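Long-range contacts in bifunctional cytochrome P450/NADPH--P450 reductase (Deinococcus aerius, PDB 7F3H), which hydroxylates its substrates with molecular oxygen through a heme-containing P450 domain, using NADPH electrons probably delivered by a reductase domain of the same polypeptide: residues Ser330-Gln341 with Ile351-Pro362; Pro59-Glu68 with His391-Met402. All blocks are in the same frame, centred on the assembly; numbering follows the deposited sequence. Where two conformers were deposited one is given.

Interaction 1 (Ser330-Gln341 with Ile351-Pro362); sequences STIPNYAVTALQ and IRKGQQVALLIP. With HEM (protoporphyrin IX containing Fe), chain E.
Val-337 and Val-357 bond to each other twice, through Val-337 N to Val-357 O at 2.9 Å and Val-357 N to Val-337 O at 2.8 Å, and so centre an antiparallel strand pair in the mixed beta sheet of the cytochrome P450 fold. Toward the turn, Ala-339 N donates to Gln-355 O and Ala-339 O accepts from Gly-354 N, inside the type II turn Arg-352 to Gln-355. In the other direction Leu-359 N reaches Tyr-335 O at 3.0 Å, and a longer bond of 3.2 Å from Ile-361 N to Pro-333 O carries the pairing past the strands to the start of helix 361-365.

At the heme end the contact between side chains is largely apolar. Tyr-335 has CG between its backbone N and carbonyl carbon (chi1 64°), which brings the ring back across the partner segment: its CE1 lies 3.5 Å from Leu-359 CD1, while CE2 meets Ile-361 CD1. The same ring approaches a heme propionate and the methyl CMD, and its hydroxyl is hydrogen-bonded to Lys-396 O. One face of the strand pair carries Ala-336, Ala-358, Thr-338 and Gln-356; beyond the two segments, strands 51-56 and 71-72 continue the sheet. Nearer the iron, Ile-332 lays its terminal methyl on a pyrrole, CD1 standing 3.7 Å from heme C1D.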
loop_
_atom_site.group_PDB
_atom_site.type_symbol
_atom_site.label_atom_id
_atom_site.label_comp_id
_atom_site.label_asym_id
_atom_site.label_seq_id
_atom_site.Cartn_x
_atom_site.Cartn_y
_atom_site.Cartn_z
ATOM N N SER A 330 3.932 -5.116 -5.863
ATOM C CA SER A 330 3.589 -3.783 -5.371
ATOM C C SER A 330 2.071 -3.634 -5.222
ATOM O O SER A 330 1.307 -3.844 -6.180
ATOM C CB SER A 330 4.173 -2.758 -6.347
ATOM O OG SER A 330 4.155 -1.445 -5.855
ATOM N N THR A 331 1.630 -3.232 -4.025
ATOM C CA THR A 331 0.230 -3.413 -3.675
ATOM C C THR A 331 -0.680 -2.285 -4.158
ATOM O O THR A 331 -1.901 -2.480 -4.200
ATOM C CB THR A 331 0.074 -3.617 -2.156
ATOM O OG1 THR A 331 0.656 -2.515 -1.436
ATOM C CG2 THR A 331 0.783 -4.913 -1.717
ATOM N N ILE A 332 -0.150 -1.122 -4.531
ATOM C CA ILE A 332 -0.964 -0.223 -5.355
ATOM C C ILE A 332 -0.388 -0.268 -6.757
ATOM O O ILE A 332 0.590 0.441 -7.059
ATOM C CB ILE A 332 -1.032 1.225 -4.847
ATOM C CG1 ILE A 332 -1.566 1.324 -3.410
ATOM C CG2 ILE A 332 -1.956 1.995 -5.772
ATOM C CD1 ILE A 332 -1.557 2.777 -2.826
ATOM N N PRO A 333 -0.925 -1.115 -7.633
ATOM C CA PRO A 333 -0.229 -1.428 -8.894
ATOM C C PRO A 333 -0.629 -0.637 -10.143
ATOM O O PRO A 333 -0.093 -0.940 -11.214
ATOM C CB PRO A 333 -0.563 -2.917 -9.064
ATOM C CG PRO A 333 -1.983 -3.040 -8.508
ATOM C CD PRO A 333 -2.086 -1.991 -7.393
ATOM N N ASN A 334 -1.528 0.349 -10.091
ATOM C CA ASN A 334 -1.963 0.962 -11.351
ATOM C C ASN A 334 -2.381 2.410 -11.155
ATOM O O ASN A 334 -3.325 2.885 -11.795
ATOM C CB ASN A 334 -3.103 0.170 -12.003
ATOM C CG ASN A 334 -3.018 0.174 -13.514
ATOM O OD1 ASN A 334 -1.952 0.456 -14.100
ATOM N ND2 ASN A 334 -4.130 -0.126 -14.162
ATOM N N TYR A 335 -1.692 3.127 -10.267
ATOM C CA TYR A 335 -1.967 4.541 -10.065
ATOM C C TYR A 335 -1.540 5.345 -11.280
ATOM O O TYR A 335 -0.637 4.951 -12.032
ATOM C CB TYR A 335 -1.274 5.033 -8.801
ATOM C CG TYR A 335 0.250 5.000 -8.789
ATOM C CD1 TYR A 335 0.984 6.068 -9.259
ATOM C CD2 TYR A 335 0.946 3.904 -8.271
ATOM C CE1 TYR A 335 2.375 6.059 -9.219
ATOM C CE2 TYR A 335 2.351 3.887 -8.215
ATOM C CZ TYR A 335 3.058 4.972 -8.711
ATOM O OH TYR A 335 4.448 5.015 -8.692
ATOM N N ALA A 336 -2.223 6.481 -11.482
ATOM C CA ALA A 336 -2.190 7.195 -12.754
ATOM C C ALA A 336 -1.861 8.664 -12.577
ATOM O O ALA A 336 -2.142 9.273 -11.531
ATOM C CB ALA A 336 -3.529 7.095 -13.494
ATOM N N VAL A 337 -1.284 9.222 -13.647
ATOM C CA VAL A 337 -1.003 10.649 -13.766
ATOM C C VAL A 337 -1.888 11.249 -14.846
ATOM O O VAL A 337 -2.353 10.572 -15.765
ATOM C CB VAL A 337 0.491 10.935 -14.074
ATOM C CG1 VAL A 337 1.334 10.587 -12.879
ATOM C CG2 VAL A 337 0.964 10.167 -15.316
ATOM N N THR A 338 -2.078 12.561 -14.758
ATOM C CA THR A 338 -2.883 13.306 -15.710
ATOM C C THR A 338 -2.034 14.351 -16.435
ATOM O O THR A 338 -1.210 15.048 -15.821
ATOM C CB THR A 338 -4.046 13.981 -15.007
ATOM O OG1 THR A 338 -4.665 13.029 -14.131
ATOM C CG2 THR A 338 -5.045 14.473 -16.048
ATOM N N ALA A 339 -2.234 14.429 -17.747
ATOM C CA ALA A 339 -1.516 15.372 -18.589
ATOM C C ALA A 339 -1.969 16.794 -18.291
ATOM O O ALA A 339 -3.161 17.100 -18.407
ATOM C CB ALA A 339 -1.743 15.027 -20.063
ATOM N N LEU A 340 -1.011 17.666 -17.920
ATOM C CA LEU A 340 -1.311 19.074 -17.642
ATOM C C LEU A 340 -1.628 19.832 -18.923
ATOM O O LEU A 340 -2.501 20.702 -18.947
ATOM C CB LEU A 340 -0.138 19.738 -16.906
ATOM C CG LEU A 340 0.250 19.099 -15.558
ATOM C CD1 LEU A 340 1.424 19.830 -14.849
ATOM C CD2 LEU A 340 -0.965 18.944 -14.584
ATOM N N GLN A 341 -0.878 19.562 -19.974
ATOM C CA GLN A 341 -1.047 20.146 -21.290
ATOM C C GLN A 341 -1.043 19.006 -22.294
ATOM O O GLN A 341 -0.795 17.850 -21.948
ATOM C CB GLN A 341 0.083 21.135 -21.605
ATOM C CG GLN A 341 0.057 22.381 -20.771
ATOM C CD GLN A 341 -1.302 23.107 -20.828
ATOM O OE1 GLN A 341 -1.803 23.594 -19.804
ATOM N NE2 GLN A 341 -1.907 23.170 -22.030
ATOM N N ILE A 351 -0.468 12.596 -25.770
ATOM C CA ILE A 351 -1.331 12.514 -24.600
ATOM C C ILE A 351 -2.000 13.870 -24.445
ATOM O O ILE A 351 -1.337 14.855 -24.110
ATOM C CB ILE A 351 -0.548 12.136 -23.337
ATOM C CG1 ILE A 351 0.407 10.961 -23.637
ATOM C CG2 ILE A 351 -1.517 11.857 -22.180
ATOM C CD1 ILE A 351 -0.276 9.649 -24.068
ATOM N N ARG A 352 -3.303 13.929 -24.692
ATOM C CA ARG A 352 -4.042 15.189 -24.649
ATOM C C ARG A 352 -4.188 15.728 -23.231
ATOM O O ARG A 352 -4.207 14.975 -22.252
ATOM C CB ARG A 352 -5.414 14.998 -25.279
ATOM C CG ARG A 352 -5.335 14.609 -26.734
ATOM C CD ARG A 352 -6.714 14.418 -27.304
ATOM N NE ARG A 352 -6.724 14.782 -28.711
ATOM C CZ ARG A 352 -6.842 16.021 -29.169
ATOM N NH1 ARG A 352 -6.983 17.044 -28.327
ATOM N NH2 ARG A 352 -6.826 16.230 -30.479
ATOM N N LYS A 353 -4.249 17.056 -23.119
ATOM C CA LYS A 353 -4.563 17.667 -21.835
ATOM C C LYS A 353 -5.744 16.963 -21.179
ATOM O O LYS A 353 -6.795 16.769 -21.797
ATOM C CB LYS A 353 -4.862 19.157 -22.011
ATOM C CG LYS A 353 -4.883 19.916 -20.692
ATOM C CD LYS A 353 -5.424 21.330 -20.827
ATOM C CE LYS A 353 -5.127 22.142 -19.572
ATOM N NZ LYS A 353 -5.976 23.360 -19.437
ATOM N N GLY A 354 -5.557 16.572 -19.916
ATOM C CA GLY A 354 -6.571 15.894 -19.138
ATOM C C GLY A 354 -6.620 14.390 -19.293
ATOM O O GLY A 354 -7.195 13.720 -18.430
ATOM N N GLN A 355 -5.976 13.823 -20.311
ATOM C CA GLN A 355 -5.933 12.369 -20.450
ATOM C C GLN A 355 -5.135 11.752 -19.299
ATOM O O GLN A 355 -4.055 12.241 -18.954
ATOM C CB GLN A 355 -5.314 11.992 -21.803
ATOM C CG GLN A 355 -5.159 10.513 -22.043
ATOM C CD GLN A 355 -6.487 9.741 -21.973
ATOM O OE1 GLN A 355 -7.444 10.037 -22.713
ATOM N NE2 GLN A 355 -6.533 8.725 -21.111
ATOM N N GLN A 356 -5.710 10.733 -18.655
ATOM C CA GLN A 356 -5.003 9.923 -17.658
ATOM C C GLN A 356 -4.100 8.892 -18.332
ATOM O O GLN A 356 -4.493 8.254 -19.318
ATOM C CB GLN A 356 -5.995 9.162 -16.772
ATOM C CG GLN A 356 -6.635 9.956 -15.664
ATOM C CD GLN A 356 -7.493 9.088 -14.783
ATOM O OE1 GLN A 356 -6.987 8.290 -14.001
ATOM N NE2 GLN A 356 -8.803 9.207 -14.932
ATOM N N VAL A 357 -2.916 8.681 -17.768
ATOM C CA VAL A 357 -2.045 7.564 -18.141
ATOM C C VAL A 357 -1.736 6.771 -16.885
ATOM O O VAL A 357 -1.228 7.331 -15.904
ATOM C CB VAL A 357 -0.749 8.028 -18.812
ATOM C CG1 VAL A 357 0.097 6.804 -19.203
ATOM C CG2 VAL A 357 -1.073 8.890 -20.007
ATOM N N ALA A 358 -2.159 5.509 -16.865
ATOM C CA ALA A 358 -1.860 4.627 -15.748
ATOM C C ALA A 358 -0.435 4.082 -15.862
ATOM O O ALA A 358 -0.015 3.633 -16.937
ATOM C CB ALA A 358 -2.893 3.495 -15.683
ATOM N N LEU A 359 0.310 4.118 -14.757
ATOM C CA LEU A 359 1.584 3.401 -14.684
ATOM C C LEU A 359 1.323 1.925 -14.393
ATOM O O LEU A 359 0.884 1.566 -13.289
ATOM C CB LEU A 359 2.502 3.998 -13.623
ATOM C CG LEU A 359 2.673 5.511 -13.527
ATOM C CD1 LEU A 359 3.670 5.831 -12.454
ATOM C CD2 LEU A 359 3.161 6.053 -14.838
ATOM N N LEU A 360 1.652 1.054 -15.342
ATOM C CA LEU A 360 1.402 -0.383 -15.168
ATOM C C LEU A 360 2.563 -1.005 -14.380
ATOM O O LEU A 360 3.462 -1.653 -14.922
ATOM C CB LEU A 360 1.180 -1.034 -16.532
ATOM C CG LEU A 360 0.748 -2.492 -16.545
ATOM C CD1 LEU A 360 -0.569 -2.721 -15.765
ATOM C CD2 LEU A 360 0.643 -2.968 -17.994
ATOM N N ILE A 361 2.478 -0.828 -13.048
ATOM C CA ILE A 361 3.615 -1.133 -12.168
ATOM C C ILE A 361 4.140 -2.554 -12.333
ATOM O O ILE A 361 5.365 -2.730 -12.419
ATOM C CB ILE A 361 3.238 -0.821 -10.709
ATOM C CG1 ILE A 361 2.865 0.652 -10.486
ATOM C CG2 ILE A 361 4.368 -1.212 -9.750
ATOM C CD1 ILE A 361 4.038 1.676 -10.739
ATOM N N PRO A 362 3.319 -3.603 -12.360
ATOM C CA PRO A 362 3.892 -4.939 -12.559
ATOM C C PRO A 362 4.693 -5.059 -13.840
ATOM O O PRO A 362 5.763 -5.685 -13.842
ATOM C CB PRO A 362 2.667 -5.858 -12.575
ATOM C CG PRO A 362 1.619 -5.093 -11.934
ATOM C CD PRO A 362 1.862 -3.663 -12.176
HETATM C CHA HEM E . 0.593 7.615 -1.102
HETATM C CHB HEM E . 0.188 6.935 3.693
HETATM C CHC HEM E . 1.918 2.408 3.175
HETATM C CHD HEM E . 2.039 2.998 -1.636
HETATM C C1A HEM E . 0.343 7.821 0.232
HETATM C C2A HEM E . -0.240 9.018 0.800
HETATM C C3A HEM E . -0.326 8.864 2.131
HETATM C C4A HEM E . 0.129 7.518 2.442
HETATM C CMA HEM E . -0.876 9.902 3.143
HETATM C CAA HEM E . -0.572 10.278 -0.014
HETATM C CBA HEM E . 0.652 11.199 0.052
HETATM C CGA HEM E . 0.416 12.533 -0.658
HETATM O O1A HEM E . 0.772 13.569 -0.034
HETATM O O2A HEM E . -0.205 12.631 -1.760
HETATM C C1B HEM E . 0.655 5.671 3.991
HETATM C C2B HEM E . 0.781 5.084 5.319
HETATM C C3B HEM E . 1.306 3.855 5.164
HETATM C C4B HEM E . 1.456 3.605 3.742
HETATM C CMB HEM E . 0.446 5.824 6.630
HETATM C CAB HEM E . 1.596 2.741 6.194
HETATM C CBB HEM E . 1.256 2.788 7.485
HETATM C C1C HEM E . 2.093 2.154 1.824
HETATM C C2C HEM E . 2.641 0.935 1.215
HETATM C C3C HEM E . 2.634 1.153 -0.114
HETATM C C4C HEM E . 2.146 2.473 -0.377
HETATM C CMC HEM E . 3.082 -0.345 1.984
HETATM C CAC HEM E . 3.080 0.291 -1.285
HETATM C CBC HEM E . 3.609 -0.913 -1.113
HETATM C C1D HEM E . 1.654 4.294 -1.915
HETATM C C2D HEM E . 1.508 4.877 -3.246
HETATM C C3D HEM E . 1.118 6.139 -3.073
HETATM C C4D HEM E . 0.979 6.413 -1.657
HETATM C CMD HEM E . 1.771 4.186 -4.610
HETATM C CAD HEM E . 0.844 7.110 -4.207
HETATM C CBD HEM E . -0.604 6.864 -4.539
HETATM C CGD HEM E . -1.022 7.639 -5.742
HETATM O O1D HEM E . -2.261 7.787 -5.869
HETATM O O2D HEM E . -0.147 8.094 -6.550
HETATM N NA HEM E . 0.524 6.922 1.261
HETATM N NB HEM E . 1.084 4.755 3.061
HETATM N NC HEM E . 1.790 3.058 0.814
HETATM N ND HEM E . 1.326 5.261 -0.976
HETATM FE FE HEM E . 1.297 5.044 0.997
#

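Interaction 2 (Pro59-Glu68 with His391-Met402); sequences PNLVAELTDE and HPAAYKPFGNGM. With HEM (protoporphyrin IX containing Fe), chain E.
Pro-59 lays its CB over one face of the His-391 imidazole, 3.5 Å from the ring centroid, in a CH-pi contact displaced toward the NE2-CD2 rim. The ring edge is used as well: NE2 donates to Asn-60 OD1 at 3.1 Å, nearly straight at 167° and close to the ring plane, although it comes from above the plane of the amide carbonyl. Within its own loop ND1 accepts from Ala-393 N, so both ring nitrogens are engaged and the rotation of the imidazole is fixed. A leucine here would probably leave Asn-60 OD1 and Ala-393 N without these partners and let the turn shift against helix 59-65.

One helical turn on, the methyl of Ala-393 packs on that of Ala-63, CB to CB 3.7 Å. Further along, Asn-400 ND2 donates in plane to a lone pair of Thr-66 O at 2.9 Å. The extended Glu-68 chain then brings OE1 within 3.0 Å of Met-402 N, meeting it on the syn side, with a weak second bond to OE2. Between these anchoring points the loop passes the porphyrin at Pro-397, Phe-398 and Gly-399; Phe-398 and Gly-401 open the P450 heme-binding signature that leads to Cys-405.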
loop_
_atom_site.group_PDB
_atom_site.type_symbol
_atom_site.label_atom_id
_atom_site.label_comp_id
_atom_site.label_asym_id
_atom_site.label_seq_id
_atom_site.Cartn_x
_atom_site.Cartn_y
_atom_site.Cartn_z
ATOM N N PRO A 59 10.257 1.947 -19.353
ATOM C CA PRO A 59 10.940 2.791 -18.349
ATOM C C PRO A 59 11.204 4.220 -18.816
ATOM O O PRO A 59 11.010 5.156 -18.033
ATOM C CB PRO A 59 12.244 2.024 -18.064
ATOM C CG PRO A 59 11.954 0.586 -18.465
ATOM C CD PRO A 59 10.997 0.704 -19.642
ATOM N N ASN A 60 11.540 4.446 -20.085
ATOM C CA ASN A 60 11.812 5.834 -20.463
ATOM C C ASN A 60 10.523 6.652 -20.578
ATOM O O ASN A 60 10.481 7.833 -20.159
ATOM C CB ASN A 60 12.578 5.866 -21.773
ATOM C CG ASN A 60 13.921 5.199 -21.677
ATOM O OD1 ASN A 60 14.672 5.386 -20.705
ATOM N ND2 ASN A 60 14.240 4.398 -22.690
ATOM N N LEU A 61 9.466 6.035 -21.139
ATOM C CA LEU A 61 8.140 6.662 -21.166
ATOM C C LEU A 61 7.698 6.998 -19.763
ATOM O O LEU A 61 7.242 8.116 -19.502
ATOM C CB LEU A 61 7.104 5.751 -21.848
ATOM C CG LEU A 61 7.269 5.478 -23.362
ATOM C CD1 LEU A 61 6.136 4.610 -23.939
ATOM C CD2 LEU A 61 7.425 6.788 -24.154
ATOM N N VAL A 62 7.910 6.076 -18.827
ATOM C CA VAL A 62 7.469 6.337 -17.470
ATOM C C VAL A 62 8.267 7.478 -16.870
ATOM O O VAL A 62 7.706 8.322 -16.161
ATOM C CB VAL A 62 7.574 5.076 -16.597
ATOM C CG1 VAL A 62 7.385 5.465 -15.146
ATOM C CG2 VAL A 62 6.517 4.071 -16.998
ATOM N N ALA A 63 9.569 7.560 -17.173
ATOM C CA ALA A 63 10.340 8.739 -16.773
ATOM C C ALA A 63 9.650 10.016 -17.238
ATOM O O ALA A 63 9.516 10.988 -16.480
ATOM C CB ALA A 63 11.758 8.672 -17.331
ATOM N N GLU A 64 9.173 10.019 -18.480
ATOM C CA GLU A 64 8.461 11.197 -18.969
ATOM C C GLU A 64 7.190 11.456 -18.163
ATOM O O GLU A 64 6.937 12.592 -17.742
ATOM C CB GLU A 64 8.145 11.037 -20.450
ATOM C CG GLU A 64 9.390 10.945 -21.302
ATOM C CD GLU A 64 9.105 11.258 -22.742
ATOM O OE1 GLU A 64 8.991 10.302 -23.546
ATOM O OE2 GLU A 64 9.002 12.465 -23.076
ATOM N N LEU A 65 6.396 10.402 -17.904
ATOM C CA LEU A 65 5.124 10.513 -17.179
ATOM C C LEU A 65 5.302 10.889 -15.716
ATOM O O LEU A 65 4.321 11.299 -15.070
ATOM C CB LEU A 65 4.370 9.184 -17.222
ATOM C CG LEU A 65 3.909 8.796 -18.607
ATOM C CD1 LEU A 65 3.641 7.321 -18.604
ATOM C CD2 LEU A 65 2.657 9.606 -18.992
ATOM N N THR A 66 6.520 10.737 -15.196
ATOM C CA THR A 66 6.973 11.064 -13.851
ATOM C C THR A 66 7.434 12.504 -13.710
ATOM O O THR A 66 7.597 12.992 -12.587
ATOM C CB THR A 66 8.114 10.073 -13.455
ATOM O OG1 THR A 66 7.610 8.736 -13.236
ATOM C CG2 THR A 66 9.100 10.571 -12.377
ATOM N N ASP A 67 7.571 13.225 -14.822
ATOM C CA ASP A 67 7.979 14.624 -14.793
ATOM C C ASP A 67 6.780 15.459 -14.337
ATOM O O ASP A 67 5.829 15.676 -15.100
ATOM C CB ASP A 67 8.477 15.008 -16.185
ATOM C CG ASP A 67 9.099 16.380 -16.251
ATOM O OD1 ASP A 67 9.025 17.159 -15.262
ATOM O OD2 ASP A 67 9.638 16.696 -17.334
ATOM N N GLU A 68 6.827 15.953 -13.101
ATOM C CA GLU A 68 5.677 16.657 -12.556
ATOM C C GLU A 68 5.453 18.006 -13.236
ATOM O O GLU A 68 4.448 18.661 -12.956
ATOM C CB GLU A 68 5.833 16.837 -11.043
ATOM C CG GLU A 68 5.469 15.577 -10.252
ATOM C CD GLU A 68 5.489 15.743 -8.720
ATOM O OE1 GLU A 68 6.534 16.122 -8.147
ATOM O OE2 GLU A 68 4.458 15.446 -8.079
ATOM N N HIS A 391 17.487 1.354 -13.368
ATOM C CA HIS A 391 16.860 2.438 -14.114
ATOM C C HIS A 391 16.110 3.333 -13.138
ATOM O O HIS A 391 15.287 2.831 -12.355
ATOM C CB HIS A 391 15.903 1.892 -15.171
ATOM C CG HIS A 391 15.396 2.927 -16.132
ATOM N ND1 HIS A 391 14.824 4.117 -15.723
ATOM C CD2 HIS A 391 15.382 2.950 -17.485
ATOM C CE1 HIS A 391 14.469 4.821 -16.783
ATOM N NE2 HIS A 391 14.799 4.138 -17.865
ATOM N N PRO A 392 16.359 4.650 -13.148
ATOM C CA PRO A 392 15.773 5.537 -12.118
ATOM C C PRO A 392 14.276 5.697 -12.200
ATOM O O PRO A 392 13.692 6.276 -11.278
ATOM C CB PRO A 392 16.471 6.881 -12.362
ATOM C CG PRO A 392 17.763 6.504 -13.093
ATOM C CD PRO A 392 17.393 5.324 -13.949
ATOM N N ALA A 393 13.623 5.198 -13.241
ATOM C CA ALA A 393 12.180 5.349 -13.348
ATOM C C ALA A 393 11.463 4.008 -13.369
ATOM O O ALA A 393 10.261 3.976 -13.640
ATOM C CB ALA A 393 11.803 6.166 -14.585
ATOM N N ALA A 394 12.158 2.905 -13.075
ATOM C CA ALA A 394 11.575 1.574 -13.218
ATOM C C ALA A 394 11.161 0.938 -11.891
ATOM O O ALA A 394 10.832 -0.258 -11.865
ATOM C CB ALA A 394 12.539 0.640 -13.987
ATOM N N TYR A 395 11.223 1.676 -10.781
ATOM C CA TYR A 395 10.864 1.145 -9.462
ATOM C C TYR A 395 10.074 2.209 -8.709
ATOM O O TYR A 395 10.653 3.131 -8.123
ATOM C CB TYR A 395 12.111 0.735 -8.700
ATOM C CG TYR A 395 11.857 -0.009 -7.420
ATOM C CD1 TYR A 395 11.193 -1.233 -7.429
ATOM C CD2 TYR A 395 12.310 0.489 -6.197
ATOM C CE1 TYR A 395 10.955 -1.936 -6.249
ATOM C CE2 TYR A 395 12.084 -0.206 -5.026
ATOM C CZ TYR A 395 11.405 -1.418 -5.065
ATOM O OH TYR A 395 11.176 -2.146 -3.936
ATOM N N LYS A 396 8.755 2.064 -8.691
ATOM C CA LYS A 396 7.872 3.105 -8.163
ATOM C C LYS A 396 6.789 2.542 -7.234
ATOM O O LYS A 396 5.621 2.920 -7.337
ATOM C CB LYS A 396 7.230 3.834 -9.341
ATOM C CG LYS A 396 8.187 4.621 -10.242
ATOM C CD LYS A 396 9.002 5.601 -9.434
ATOM C CE LYS A 396 9.265 6.845 -10.220
ATOM N NZ LYS A 396 9.839 7.856 -9.311
ATOM N N PRO A 397 7.147 1.684 -6.263
ATOM C CA PRO A 397 6.099 1.099 -5.405
ATOM C C PRO A 397 5.519 2.099 -4.424
ATOM O O PRO A 397 4.426 1.869 -3.891
ATOM C CB PRO A 397 6.818 -0.042 -4.684
ATOM C CG PRO A 397 8.214 0.387 -4.618
ATOM C CD PRO A 397 8.498 1.304 -5.807
ATOM N N PHE A 398 6.231 3.182 -4.136
ATOM C CA PHE A 398 5.765 4.218 -3.223
ATOM C C PHE A 398 5.444 5.504 -3.989
ATOM O O PHE A 398 5.701 6.609 -3.511
ATOM C CB PHE A 398 6.779 4.443 -2.097
ATOM C CG PHE A 398 6.928 3.242 -1.167
ATOM C CD1 PHE A 398 5.927 2.923 -0.242
ATOM C CD2 PHE A 398 8.032 2.402 -1.255
ATOM C CE1 PHE A 398 6.051 1.824 0.604
ATOM C CE2 PHE A 398 8.170 1.281 -0.421
ATOM C CZ PHE A 398 7.177 0.998 0.520
ATOM N N GLY A 399 4.915 5.367 -5.220
ATOM C CA GLY A 399 4.475 6.528 -5.971
ATOM C C GLY A 399 5.620 7.383 -6.479
ATOM O O GLY A 399 6.771 6.950 -6.596
ATOM N N ASN A 400 5.289 8.641 -6.772
ATOM C CA ASN A 400 6.191 9.514 -7.502
ATOM C C ASN A 400 6.101 10.960 -7.015
ATOM O O ASN A 400 5.006 11.464 -6.724
ATOM C CB ASN A 400 5.883 9.482 -8.992
ATOM C CG ASN A 400 6.874 10.285 -9.789
ATOM O OD1 ASN A 400 8.031 9.899 -9.851
ATOM N ND2 ASN A 400 6.441 11.405 -10.389
ATOM N N GLY A 401 7.262 11.621 -6.948
ATOM C CA GLY A 401 7.371 13.057 -6.795
ATOM C C GLY A 401 6.796 13.513 -5.476
ATOM O O GLY A 401 6.844 12.792 -4.474
ATOM N N MET A 402 6.237 14.731 -5.489
ATOM C CA MET A 402 5.594 15.301 -4.305
ATOM C C MET A 402 4.444 14.425 -3.813
ATOM O O MET A 402 4.140 14.415 -2.615
ATOM C CB MET A 402 5.066 16.713 -4.606
ATOM C CG MET A 402 6.117 17.801 -4.766
ATOM S SD MET A 402 7.295 17.870 -3.411
ATOM C CE MET A 402 8.825 17.972 -4.334
HETATM C CHA HEM E . 0.593 7.615 -1.102
HETATM C CHB HEM E . 0.188 6.935 3.693
HETATM C CHC HEM E . 1.918 2.408 3.175
HETATM C CHD HEM E . 2.039 2.998 -1.636
HETATM C C1A HEM E . 0.343 7.821 0.232
HETATM C C2A HEM E . -0.240 9.018 0.800
HETATM C C3A HEM E . -0.326 8.864 2.131
HETATM C C4A HEM E . 0.129 7.518 2.442
HETATM C CMA HEM E . -0.876 9.902 3.143
HETATM C CAA HEM E . -0.572 10.278 -0.014
HETATM C CBA HEM E . 0.652 11.199 0.052
HETATM C CGA HEM E . 0.416 12.533 -0.658
HETATM O O1A HEM E . 0.772 13.569 -0.034
HETATM O O2A HEM E . -0.205 12.631 -1.760
HETATM C C1B HEM E . 0.655 5.671 3.991
HETATM C C2B HEM E . 0.781 5.084 5.319
HETATM C C3B HEM E . 1.306 3.855 5.164
HETATM C C4B HEM E . 1.456 3.605 3.742
HETATM C CMB HEM E . 0.446 5.824 6.630
HETATM C CAB HEM E . 1.596 2.741 6.194
HETATM C CBB HEM E . 1.256 2.788 7.485
HETATM C C1C HEM E . 2.093 2.154 1.824
HETATM C C2C HEM E . 2.641 0.935 1.215
HETATM C C3C HEM E . 2.634 1.153 -0.114
HETATM C C4C HEM E . 2.146 2.473 -0.377
HETATM C CMC HEM E . 3.082 -0.345 1.984
HETATM C CAC HEM E . 3.080 0.291 -1.285
HETATM C CBC HEM E . 3.609 -0.913 -1.113
HETATM C C1D HEM E . 1.654 4.294 -1.915
HETATM C C2D HEM E . 1.508 4.877 -3.246
HETATM C C3D HEM E . 1.118 6.139 -3.073
HETATM C C4D HEM E . 0.979 6.413 -1.657
HETATM C CMD HEM E . 1.771 4.186 -4.610
HETATM C CAD HEM E . 0.844 7.110 -4.207
HETATM C CBD HEM E . -0.604 6.864 -4.539
HETATM C CGD HEM E . -1.022 7.639 -5.742
HETATM O O1D HEM E . -2.261 7.787 -5.869
HETATM O O2D HEM E . -0.147 8.094 -6.550
HETATM N NA HEM E . 0.524 6.922 1.261
HETATM N NB HEM E . 1.084 4.755 3.061
HETATM N NC HEM E . 1.790 3.058 0.814
HETATM N ND HEM E . 1.326 5.261 -0.976
HETATM FE FE HEM E . 1.297 5.044 0.997
#

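In the fold
The centres of interaction 1 and interaction 2 lie about 10 Å apart, on the same side of the chain's centre, and both reach the heme. Along the chain interaction 1 is nested: its antiparallel strand pair falls within the long loop that interaction 2 closes between residues 59-68 and 391-402. The two touch directly, since Tyr-335 and Ser-330 of interaction 1 both meet the 391-402 loop, Ser-330 packing on Pro-397. Helix 361-365, which begins in interaction 1, also meets Val-62 and Ala-394 of interaction 2. The example illustrates how one short-range and one very long-range contact can tie helix 59-65 and the beta sheet to the loop that borders the heme.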